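Local coordinates for protein lectin (Trichosanthes anguina, PDB 4HR6) that binds galactose-type sugars as the lectin chain of a nontoxic, three-chain homologue of type II ribosome-inactivating proteins, at residues Y123-G128 with D178-V183. Sequence-based numbering, arbitrary orientation.
Sequences YSASQG and DGTIRV
Gly128 and Asp178 bring the two backbones together, their CA atoms 4.3 Å apart, and Asp178 CA points its hydrogen at Gly128 O (3.4 Å, 163° at the hydrogen). Three residues earlier, Ala125 O comes up against Asp178 CB at 3.2 Å. Ala125 and Ser126 form a short 3-10 segment, where Gln127 N bonds back to Ser124 O, and the carboxamide of Gln127 is tied to Thr106, Val120 and Thr122 of its own lobe. The meeting joins the two ricin-type beta-trefoil domains: the loop ahead of strand 130-131 in the first packs on the turn leading into strand 181-183 of the second. Alongside, the methyl CB of Ala125 rests on Thr180 CG2 (3.8 Å). Asp178 CG sits between its backbone N and carbonyl carbon (chi1 56°), and its carboxylate folds back to form an Asx turn: OD1 takes Thr180 N on its anti side, 31° out of plane, and Thr180 OG1 (2.6 Å) on its syn lone pair. Thr180 OG1 in turn receives Arg182 NE at 2.8 Å, nearly in the guanidinium plane, while Arg182 NH2 makes a salt bridge to Asp178 OD2, weak as a hydrogen bond; OD2 also accepts from the backbone N of Asp16, in the first domain.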
ATOM      1  N   TYR C 123     -13.147 -18.784  -3.655  1.00 58.43           N
ATOM      2  CA  TYR C 123     -12.541 -17.599  -3.055  1.00 56.26           C
ATOM      3  C   TYR C 123     -12.548 -17.667  -1.538  1.00 56.11           C
ATOM      4  O   TYR C 123     -12.884 -16.702  -0.852  1.00 56.95           O
ATOM      5  CB  TYR C 123     -13.234 -16.335  -3.545  1.00 55.41           C
ATOM      6  CG  TYR C 123     -13.092 -16.127  -5.032  1.00 59.64           C
ATOM      7  CD1 TYR C 123     -11.912 -15.618  -5.569  1.00 61.19           C
ATOM      8  CD2 TYR C 123     -14.139 -16.423  -5.906  1.00 63.03           C
ATOM      9  CE1 TYR C 123     -11.778 -15.411  -6.933  1.00 62.59           C
ATOM     10  CE2 TYR C 123     -14.008 -16.221  -7.273  1.00 64.09           C
ATOM     11  CZ  TYR C 123     -12.826 -15.715  -7.779  1.00 62.98           C
ATOM     12  OH  TYR C 123     -12.686 -15.512  -9.132  1.00 67.53           O
ATOM     13  N   SER C 124     -12.153 -18.827  -1.038  1.00 54.69           N
ATOM     14  CA  SER C 124     -12.077 -19.097   0.380  1.00 56.79           C
ATOM     15  C   SER C 124     -10.719 -18.715   0.919  1.00 54.24           C
ATOM     16  O   SER C 124      -9.750 -18.619   0.162  1.00 53.99           O
ATOM     17  CB  SER C 124     -12.317 -20.595   0.625  1.00 59.53           C
ATOM     18  OG  SER C 124     -13.482 -21.008  -0.071  1.00 64.50           O
ATOM     19  N   ALA C 125     -10.656 -18.527   2.236  1.00 51.41           N
ATOM     20  CA  ALA C 125      -9.408 -18.262   2.935  1.00 51.84           C
ATOM     21  C   ALA C 125      -8.428 -19.419   2.783  1.00 57.43           C
ATOM     22  O   ALA C 125      -7.212 -19.224   2.861  1.00 63.58           O
ATOM     23  CB  ALA C 125      -9.663 -17.982   4.407  1.00 50.52           C
ATOM     24  N   SER C 126      -8.955 -20.620   2.564  1.00 56.51           N
ATOM     25  CA  SER C 126      -8.129 -21.788   2.273  1.00 56.05           C
ATOM     26  C   SER C 126      -7.556 -21.742   0.845  1.00 53.86           C
ATOM     27  O   SER C 126      -6.694 -22.560   0.500  1.00 55.66           O
ATOM     28  CB  SER C 126      -8.954 -23.068   2.475  1.00 56.71           C
ATOM     29  OG  SER C 126     -10.108 -23.053   1.645  1.00 57.82           O
ATOM     30  N   GLN C 127      -8.046 -20.805   0.025  1.00 49.29           N
ATOM     31  CA  GLN C 127      -7.540 -20.574  -1.335  1.00 49.39           C
ATOM     32  C   GLN C 127      -6.790 -19.224  -1.523  1.00 47.77           C
ATOM     33  O   GLN C 127      -6.613 -18.750  -2.652  1.00 45.86           O
ATOM     34  CB  GLN C 127      -8.707 -20.675  -2.320  1.00 52.16           C
ATOM     35  CG  GLN C 127      -9.455 -22.001  -2.192  1.00 57.12           C
ATOM     36  CD  GLN C 127     -10.540 -22.178  -3.230  1.00 58.00           C
ATOM     37  OE1 GLN C 127     -11.431 -21.332  -3.373  1.00 54.40           O
ATOM     38  NE2 GLN C 127     -10.480 -23.292  -3.962  1.00 63.27           N
ATOM     39  N   GLY C 128      -6.351 -18.619  -0.422  1.00 48.21           N
ATOM     40  CA  GLY C 128      -5.675 -17.320  -0.454  1.00 46.93           C
ATOM     41  C   GLY C 128      -4.198 -17.472  -0.186  1.00 47.70           C
ATOM     42  O   GLY C 128      -3.787 -18.151   0.762  1.00 44.78           O
ATOM     43  N   ASP C 178      -3.281 -15.677   4.063  1.00 43.97           N
ATOM     44  CA  ASP C 178      -4.495 -16.261   3.490  1.00 44.28           C
ATOM     45  C   ASP C 178      -5.585 -15.246   3.234  1.00 42.36           C
ATOM     46  O   ASP C 178      -6.640 -15.602   2.692  1.00 48.03           O
ATOM     47  CB  ASP C 178      -5.043 -17.406   4.363  1.00 46.02           C
ATOM     48  CG  ASP C 178      -5.306 -16.994   5.791  1.00 45.96           C
ATOM     49  OD1 ASP C 178      -5.411 -15.776   6.061  1.00 48.65           O
ATOM     50  OD2 ASP C 178      -5.380 -17.900   6.646  1.00 43.95           O
ATOM     51  N   GLY C 179      -5.342 -13.994   3.619  1.00 39.40           N
ATOM     52  CA  GLY C 179      -6.295 -12.925   3.404  1.00 38.63           C
ATOM     53  C   GLY C 179      -7.248 -12.775   4.574  1.00 41.07           C
ATOM     54  O   GLY C 179      -8.263 -12.088   4.460  1.00 41.14           O
ATOM     55  N   THR C 180      -6.950 -13.434   5.694  1.00 41.70           N
ATOM     56  CA  THR C 180      -7.759 -13.250   6.876  1.00 41.47           C
ATOM     57  C   THR C 180      -7.283 -12.034   7.659  1.00 40.32           C
ATOM     58  O   THR C 180      -6.103 -11.688   7.632  1.00 37.86           O
ATOM     59  CB  THR C 180      -7.757 -14.470   7.821  1.00 42.09           C
ATOM     60  OG1 THR C 180      -6.419 -14.792   8.248  1.00 42.25           O
ATOM     61  CG2 THR C 180      -8.444 -15.666   7.163  1.00 40.98           C
ATOM     62  N   ILE C 181      -8.228 -11.399   8.339  1.00 38.88           N
ATOM     63  CA  ILE C 181      -7.947 -10.347   9.301  1.00 40.76           C
ATOM     64  C   ILE C 181      -8.286 -10.878  10.679  1.00 40.39           C
ATOM     65  O   ILE C 181      -9.434 -11.193  10.954  1.00 40.82           O
ATOM     66  CB  ILE C 181      -8.777  -9.087   9.010  1.00 39.95           C
ATOM     67  CG1 ILE C 181      -8.523  -8.632   7.571  1.00 40.35           C
ATOM     68  CG2 ILE C 181      -8.402  -7.997  10.013  1.00 39.93           C
ATOM     69  CD1 ILE C 181      -9.398  -7.486   7.097  1.00 41.30           C
ATOM     70  N   ARG C 182      -7.283 -10.981  11.534  1.00 42.10           N
ATOM     71  CA  ARG C 182      -7.423 -11.656  12.803  1.00 42.62           C
ATOM     72  C   ARG C 182      -7.211 -10.749  14.000  1.00 47.43           C
ATOM     73  O   ARG C 182      -6.454  -9.779  13.940  1.00 45.77           O
ATOM     74  CB  ARG C 182      -6.436 -12.814  12.882  1.00 42.27           C
ATOM     75  CG  ARG C 182      -6.610 -13.778  11.731  1.00 42.95           C
ATOM     76  CD  ARG C 182      -5.951 -15.106  11.992  1.00 41.79           C
ATOM     77  NE  ARG C 182      -6.123 -15.965  10.820  1.00 47.03           N
ATOM     78  CZ  ARG C 182      -5.934 -17.281  10.816  1.00 44.78           C
ATOM     79  NH1 ARG C 182      -5.564 -17.906  11.927  1.00 45.74           N
ATOM     80  NH2 ARG C 182      -6.113 -17.966   9.698  1.00 42.44           N
ATOM     81  N   VAL C 183      -7.875 -11.106  15.102  1.00 45.59           N
ATOM     82  CA  VAL C 183      -7.756 -10.387  16.359  1.00 43.98           C
ATOM     83  C   VAL C 183      -6.348 -10.672  16.857  1.00 46.65           C
ATOM     84  O   VAL C 183      -5.917 -11.824  16.906  1.00 45.46           O
ATOM     85  CB  VAL C 183      -8.842 -10.829  17.375  1.00 43.75           C
ATOM     86  CG1 VAL C 183      -8.669 -10.123  18.706  1.00 44.11           C
ATOM     87  CG2 VAL C 183     -10.229 -10.536  16.812  1.00 44.05           C
TER